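PDB 3LD1: replicase polyprotein 1a from Avian infectious bronchitis virus, which is of unknown function but forms part of non-structural protein 2, a cleavage product of the avian coronavirus replicase polyprotein. Local coordinates for residues A[256-261]-A[265-270]; A[326-331]-A[337-342]. The protein carries 3 engineered substitutions. All coordinates share one frame; numbering follows the deposited sequence.

Overall arrangement
Both contacts are antiparallel beta hairpins, and they follow each other along the chain: interaction 1 (256-261 with 265-270) closes before interaction 2 (326-331 with 337-342) opens. Their centres lie about 16 Å apart, on the same side of the chain's centre. Interaction 1 supplies the two middle strands of a four-stranded antiparallel sheet, ordered 253-255, 258-260, 265-269, 281-285; interaction 2 belongs to a mixed six-stranded sheet. The two sheets meet where Phe261 CE2 packs on Pro340 CG at 3.7 Å, and a Leu326-Lys280 backbone hydrogen bond and one between Ser342 OG and Val284 N join them further. The hairpins belong to one strand-rich C-terminal region, following the mainly helical middle of the chain.

Interaction 1: A[256-261]-A[265-270]; sequences TTFAFF and AVKIVD. Engineered in segment 256-261: Phe258 (natural residue Leu).
Ala259 and Val266 face each other at the centre of this hairpin, their side chains on the same face of the sheet and Ala259 CB 3.6 Å from Val266 CG2. The methyl is short enough to leave room for the branched valine, and Ile268 closes in on the same alanine through its CG1. The Phe261 ring brings its edge to Val266: CE1 lies near CG2, with the methyl close to the ring plane.

The other face carries Phe258, Phe260, Ala265 and Lys267. The end of the Phe260 ring comes close to its small partner, CE2 lying 3.7 Å from Ala265 CB; the small alanine leaves space for the phenylalanine ring beside it. Phe258, an engineered residue replacing leucine, has CG anti to its carbonyl carbon (chi1 -67°), which carries the ring toward Lys267. The CA and CB of the lysine meet this ring obliquely, CB sitting 4.0 Å from Phe258 CE2. Farther out, bends at the third and fourth torsions of Lys267 bring NZ alongside Thr257, 3.9 Å from OG1, too far for a hydrogen bond. Lys267 is partly exposed and Thr257 exposed, so the amine can stay near solvent.

Three backbone bonds hold the register. Ala259 and Val266 bond reciprocally, Ala259 N lying 2.8 Å from Val266 O. The third runs from Ile268 N to Thr257 O.

Strand 253-255 flanks the hairpin through Phe260 and Lys253, and strand 281-285 flanks it through Ala265 and Lys267. On the Phe260 face, Phe242 of helix 232-243 meets the Phe260 ring edge-to-face, whereas Phe261 packs against Leu347 of strand 345-355.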
loop_
_atom_site.group_PDB
_atom_site.type_symbol
_atom_site.label_atom_id
_atom_site.label_comp_id
_atom_site.label_asym_id
_atom_site.label_seq_id
_atom_site.Cartn_x
_atom_site.Cartn_y
_atom_site.Cartn_z
ATOM N N THR A 256 -14.972 -18.022 -11.118
ATOM C CA THR A 256 -15.388 -17.410 -12.397
ATOM C C THR A 256 -14.604 -17.949 -13.676
ATOM O O THR A 256 -14.306 -19.119 -13.776
ATOM C CB THR A 256 -15.208 -15.976 -12.079
ATOM O OG1 THR A 256 -16.315 -15.646 -11.243
ATOM C CG2 THR A 256 -15.135 -15.058 -13.246
ATOM N N THR A 257 -14.276 -17.091 -14.635
ATOM C CA THR A 257 -13.440 -17.430 -15.787
ATOM C C THR A 257 -11.907 -17.463 -15.423
ATOM O O THR A 257 -11.029 -17.415 -16.317
ATOM C CB THR A 257 -13.718 -16.416 -16.930
ATOM O OG1 THR A 257 -13.764 -15.072 -16.411
ATOM C CG2 THR A 257 -15.076 -16.709 -17.634
ATOM N N PHE A 258 -11.573 -17.549 -14.128
ATOM C CA PHE A 258 -10.194 -17.350 -13.706
ATOM C C PHE A 258 -9.694 -18.504 -12.916
ATOM O O PHE A 258 -10.497 -19.147 -12.250
ATOM C CB PHE A 258 -10.034 -16.072 -12.845
ATOM C CG PHE A 258 -10.279 -14.810 -13.601
ATOM C CD1 PHE A 258 -11.484 -14.127 -13.461
ATOM C CD2 PHE A 258 -9.310 -14.310 -14.463
ATOM C CE1 PHE A 258 -11.742 -12.956 -14.174
ATOM C CE2 PHE A 258 -9.533 -13.153 -15.197
ATOM C CZ PHE A 258 -10.755 -12.469 -15.071
ATOM N N ALA A 259 -8.360 -18.695 -12.947
ATOM C CA ALA A 259 -7.642 -19.687 -12.135
ATOM C C ALA A 259 -6.427 -19.092 -11.424
ATOM O O ALA A 259 -5.700 -18.273 -11.994
ATOM C CB ALA A 259 -7.202 -20.842 -12.974
ATOM N N PHE A 260 -6.183 -19.559 -10.209
ATOM C CA PHE A 260 -5.235 -18.923 -9.370
ATOM C C PHE A 260 -4.289 -19.965 -8.839
ATOM O O PHE A 260 -4.635 -20.709 -7.912
ATOM C CB PHE A 260 -5.985 -18.259 -8.210
ATOM C CG PHE A 260 -6.737 -17.037 -8.621
ATOM C CD1 PHE A 260 -8.022 -17.123 -9.099
ATOM C CD2 PHE A 260 -6.146 -15.783 -8.545
ATOM C CE1 PHE A 260 -8.706 -15.968 -9.521
ATOM C CE2 PHE A 260 -6.808 -14.619 -8.981
ATOM C CZ PHE A 260 -8.083 -14.701 -9.460
ATOM N N PHE A 261 -3.101 -19.986 -9.452
ATOM C CA PHE A 261 -2.089 -20.966 -9.234
ATOM C C PHE A 261 -1.145 -20.433 -8.181
ATOM O O PHE A 261 -1.405 -19.388 -7.600
ATOM C CB PHE A 261 -1.409 -21.168 -10.558
ATOM C CG PHE A 261 -2.135 -22.144 -11.461
ATOM C CD1 PHE A 261 -2.802 -21.710 -12.582
ATOM C CD2 PHE A 261 -2.188 -23.519 -11.137
ATOM C CE1 PHE A 261 -3.510 -22.616 -13.389
ATOM C CE2 PHE A 261 -2.876 -24.397 -11.929
ATOM C CZ PHE A 261 -3.559 -23.931 -13.056
ATOM N N ALA A 265 -2.189 -15.611 -11.827
ATOM C CA ALA A 265 -3.564 -15.740 -12.192
ATOM C C ALA A 265 -3.673 -15.802 -13.679
ATOM O O ALA A 265 -3.046 -14.969 -14.375
ATOM C CB ALA A 265 -4.342 -14.577 -11.737
ATOM N N VAL A 266 -4.496 -16.732 -14.168
ATOM C CA VAL A 266 -4.751 -16.797 -15.580
ATOM C C VAL A 266 -6.219 -16.821 -15.755
ATOM O O VAL A 266 -6.919 -17.373 -14.900
ATOM C CB VAL A 266 -4.259 -18.128 -16.143
ATOM C CG1 VAL A 266 -2.732 -18.269 -15.995
ATOM C CG2 VAL A 266 -5.056 -19.365 -15.509
ATOM N N LYS A 267 -6.702 -16.294 -16.866
ATOM C CA LYS A 267 -8.009 -16.683 -17.339
ATOM C C LYS A 267 -7.986 -17.986 -18.142
ATOM O O LYS A 267 -7.021 -18.256 -18.940
ATOM C CB LYS A 267 -8.643 -15.655 -18.238
ATOM C CG LYS A 267 -7.799 -14.612 -18.832
ATOM C CD LYS A 267 -8.774 -13.617 -19.490
ATOM C CE LYS A 267 -9.954 -14.375 -20.168
ATOM N NZ LYS A 267 -11.239 -14.365 -19.347
ATOM N N ILE A 268 -9.063 -18.758 -17.920
ATOM C CA ILE A 268 -9.317 -19.982 -18.591
ATOM C C ILE A 268 -10.057 -19.618 -19.860
ATOM O O ILE A 268 -11.066 -18.959 -19.809
ATOM C CB ILE A 268 -10.252 -20.851 -17.746
ATOM C CG1 ILE A 268 -9.713 -21.076 -16.345
ATOM C CG2 ILE A 268 -10.491 -22.195 -18.409
ATOM C CD1 ILE A 268 -10.867 -20.876 -15.325
ATOM N N VAL A 269 -9.611 -20.088 -20.994
ATOM C CA VAL A 269 -10.399 -19.846 -22.178
ATOM C C VAL A 269 -10.835 -21.173 -22.780
ATOM O O VAL A 269 -9.994 -22.116 -22.940
ATOM C CB VAL A 269 -9.659 -18.955 -23.223
ATOM C CG1 VAL A 269 -8.462 -18.189 -22.607
ATOM C CG2 VAL A 269 -9.154 -19.741 -24.306
ATOM N N ASP A 270 -12.152 -21.275 -23.065
ATOM C CA ASP A 270 -12.681 -22.473 -23.650
ATOM C C ASP A 270 -12.282 -22.472 -25.095
ATOM O O ASP A 270 -12.214 -21.449 -25.685
ATOM C CB ASP A 270 -14.195 -22.518 -23.566
ATOM C CG ASP A 270 -14.726 -22.539 -22.128
ATOM O OD1 ASP A 270 -15.953 -22.318 -22.019
ATOM O OD2 ASP A 270 -13.973 -22.784 -21.137
#

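Interaction 2: A[326-331]-A[337-342]; sequences LCYVFK and YAAPLS
Phe330 lays one face of its ring against Tyr337, its partner in a hydrogen-bonded antiparallel pair. Its CG sits between the backbone N and the carbonyl carbon (chi1 63°), which folds the ring back across the neighbouring strand. From CB outward, CD1 is the first ring atom to meet the partner strand, at 4.0 Å from Tyr337 O. CE1 then comes to 3.8 Å from Tyr337 CB, and CZ, at the tip, approaches the same carbon most closely, at 3.7 Å. On the other edge CE2 reaches Tyr337 CD1. The tyrosine methylene therefore makes a CH-pi contact over the phenylalanine face, 19° off its normal. The two rings, with planes at 29°, are slid so far apart that they barely overlap. A flat hydrocarbon ring suits this buried place, covering a partner's CB without needing a polar companion.

Further along the same face, Tyr328 turns its ring edge toward the small Ala339, and its CB packs on Leu341 CB at 4.0 Å. The tyrosine hydroxyl bonds to Glu314 O, so this buried side chain is satisfied at its polar end. Val329 and Ala338 occupy the opposite face. Two reciprocal backbone pairs, Tyr328 with Ala339 and Phe330 with Tyr337, zip the strands; beyond Pro340, which has no N-H to offer, a water donates to both Leu326 O and Leu341 O.

The hairpin is flanked by strand 316-322, bonded to Cys327 and Val329, and by strand 345-355, bonded to Ala338 and Pro340; Val293 of strand 291-298 packs against Tyr328 and Leu341.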
loop_
_atom_site.group_PDB
_atom_site.type_symbol
_atom_site.label_atom_id
_atom_site.label_comp_id
_atom_site.label_asym_id
_atom_site.label_seq_id
_atom_site.Cartn_x
_atom_site.Cartn_y
_atom_site.Cartn_z
ATOM N N LEU A 326 -4.501 -27.319 -22.316
ATOM C CA LEU A 326 -3.228 -27.235 -23.017
ATOM C C LEU A 326 -2.158 -26.925 -22.008
ATOM O O LEU A 326 -2.148 -25.827 -21.409
ATOM C CB LEU A 326 -3.224 -26.150 -24.057
ATOM C CG LEU A 326 -2.627 -26.419 -25.435
ATOM C CD1 LEU A 326 -2.094 -25.116 -26.036
ATOM C CD2 LEU A 326 -1.547 -27.472 -25.474
ATOM N N CYS A 327 -1.284 -27.915 -21.767
ATOM C CA CYS A 327 -0.252 -27.761 -20.780
ATOM C C CYS A 327 1.122 -27.783 -21.438
ATOM O O CYS A 327 1.256 -28.045 -22.626
ATOM C CB CYS A 327 -0.339 -28.868 -19.744
ATOM S SG CYS A 327 -1.798 -28.941 -18.745
ATOM N N TYR A 328 2.132 -27.459 -20.654
ATOM C CA TYR A 328 3.517 -27.576 -21.021
ATOM C C TYR A 328 3.982 -28.823 -20.344
ATOM O O TYR A 328 3.624 -29.115 -19.182
ATOM C CB TYR A 328 4.291 -26.457 -20.398
ATOM C CG TYR A 328 5.780 -26.473 -20.680
ATOM C CD1 TYR A 328 6.270 -26.142 -21.958
ATOM C CD2 TYR A 328 6.714 -26.801 -19.653
ATOM C CE1 TYR A 328 7.631 -26.155 -22.205
ATOM C CE2 TYR A 328 8.077 -26.805 -19.894
ATOM C CZ TYR A 328 8.539 -26.480 -21.172
ATOM O OH TYR A 328 9.894 -26.442 -21.444
ATOM N N VAL A 329 4.856 -29.522 -21.051
ATOM C CA VAL A 329 5.264 -30.829 -20.664
ATOM C C VAL A 329 6.789 -30.849 -20.952
ATOM O O VAL A 329 7.261 -30.375 -21.997
ATOM C CB VAL A 329 4.330 -31.804 -21.450
ATOM C CG1 VAL A 329 4.906 -32.342 -22.753
ATOM C CG2 VAL A 329 3.789 -32.797 -20.624
ATOM N N PHE A 330 7.567 -31.345 -19.998
ATOM C CA PHE A 330 8.985 -31.447 -20.173
ATOM C C PHE A 330 9.532 -32.735 -19.574
ATOM O O PHE A 330 8.913 -33.302 -18.712
ATOM C CB PHE A 330 9.682 -30.226 -19.572
ATOM C CG PHE A 330 9.527 -30.060 -18.086
ATOM C CD1 PHE A 330 8.431 -29.406 -17.563
ATOM C CD2 PHE A 330 10.540 -30.459 -17.222
ATOM C CE1 PHE A 330 8.321 -29.171 -16.184
ATOM C CE2 PHE A 330 10.468 -30.237 -15.824
ATOM C CZ PHE A 330 9.348 -29.607 -15.312
ATOM N N LYS A 331 10.714 -33.155 -20.047
ATOM C CA LYS A 331 11.472 -34.338 -19.606
ATOM C C LYS A 331 12.679 -33.937 -18.707
ATOM O O LYS A 331 13.373 -32.966 -18.959
ATOM C CB LYS A 331 11.968 -35.077 -20.855
ATOM C CG LYS A 331 12.231 -36.585 -20.705
ATOM C CD LYS A 331 12.950 -37.220 -21.934
ATOM C CE LYS A 331 13.292 -38.747 -21.638
ATOM N NZ LYS A 331 14.179 -39.410 -22.643
ATOM N N TYR A 337 7.326 -34.353 -16.875
ATOM C CA TYR A 337 6.499 -33.474 -16.094
ATOM C C TYR A 337 5.562 -32.545 -16.886
ATOM O O TYR A 337 5.751 -32.297 -18.080
ATOM C CB TYR A 337 7.373 -32.680 -15.184
ATOM C CG TYR A 337 8.265 -33.528 -14.376
ATOM C CD1 TYR A 337 9.533 -33.883 -14.860
ATOM C CD2 TYR A 337 7.892 -33.951 -13.089
ATOM C CE1 TYR A 337 10.412 -34.626 -14.088
ATOM C CE2 TYR A 337 8.761 -34.693 -12.322
ATOM C CZ TYR A 337 10.023 -35.012 -12.836
ATOM O OH TYR A 337 10.915 -35.759 -12.108
ATOM N N ALA A 338 4.535 -32.064 -16.193
ATOM C CA ALA A 338 3.622 -31.129 -16.821
ATOM C C ALA A 338 3.497 -29.860 -15.990
ATOM O O ALA A 338 3.658 -29.886 -14.725
ATOM C CB ALA A 338 2.260 -31.754 -17.001
ATOM N N ALA A 339 3.168 -28.764 -16.691
ATOM C CA ALA A 339 2.973 -27.480 -16.025
ATOM C C ALA A 339 1.936 -26.610 -16.722
ATOM O O ALA A 339 1.625 -26.821 -17.950
ATOM C CB ALA A 339 4.277 -26.741 -15.887
ATOM N N PRO A 340 1.343 -25.657 -15.947
ATOM C CA PRO A 340 0.389 -24.734 -16.631
ATOM C C PRO A 340 1.123 -23.878 -17.632
ATOM O O PRO A 340 2.256 -23.551 -17.397
ATOM C CB PRO A 340 -0.278 -23.955 -15.489
ATOM C CG PRO A 340 0.079 -24.732 -14.207
ATOM C CD PRO A 340 1.429 -25.413 -14.506
ATOM N N LEU A 341 0.515 -23.594 -18.767
ATOM C CA LEU A 341 1.170 -22.818 -19.813
ATOM C C LEU A 341 0.312 -21.686 -20.304
ATOM O O LEU A 341 -0.888 -21.894 -20.533
ATOM C CB LEU A 341 1.437 -23.745 -21.022
ATOM C CG LEU A 341 2.207 -23.329 -22.303
ATOM C CD1 LEU A 341 3.625 -22.829 -22.013
ATOM C CD2 LEU A 341 2.253 -24.419 -23.469
ATOM N N SER A 342 0.927 -20.521 -20.555
ATOM C CA SER A 342 0.257 -19.404 -21.234
ATOM C C SER A 342 1.210 -18.912 -22.315
ATOM O O SER A 342 2.319 -18.442 -21.975
ATOM C CB SER A 342 0.017 -18.329 -20.195
ATOM O OG SER A 342 -0.274 -17.090 -20.797
HETATM O O HOH W 1 -2.574 -23.265 -22.104
#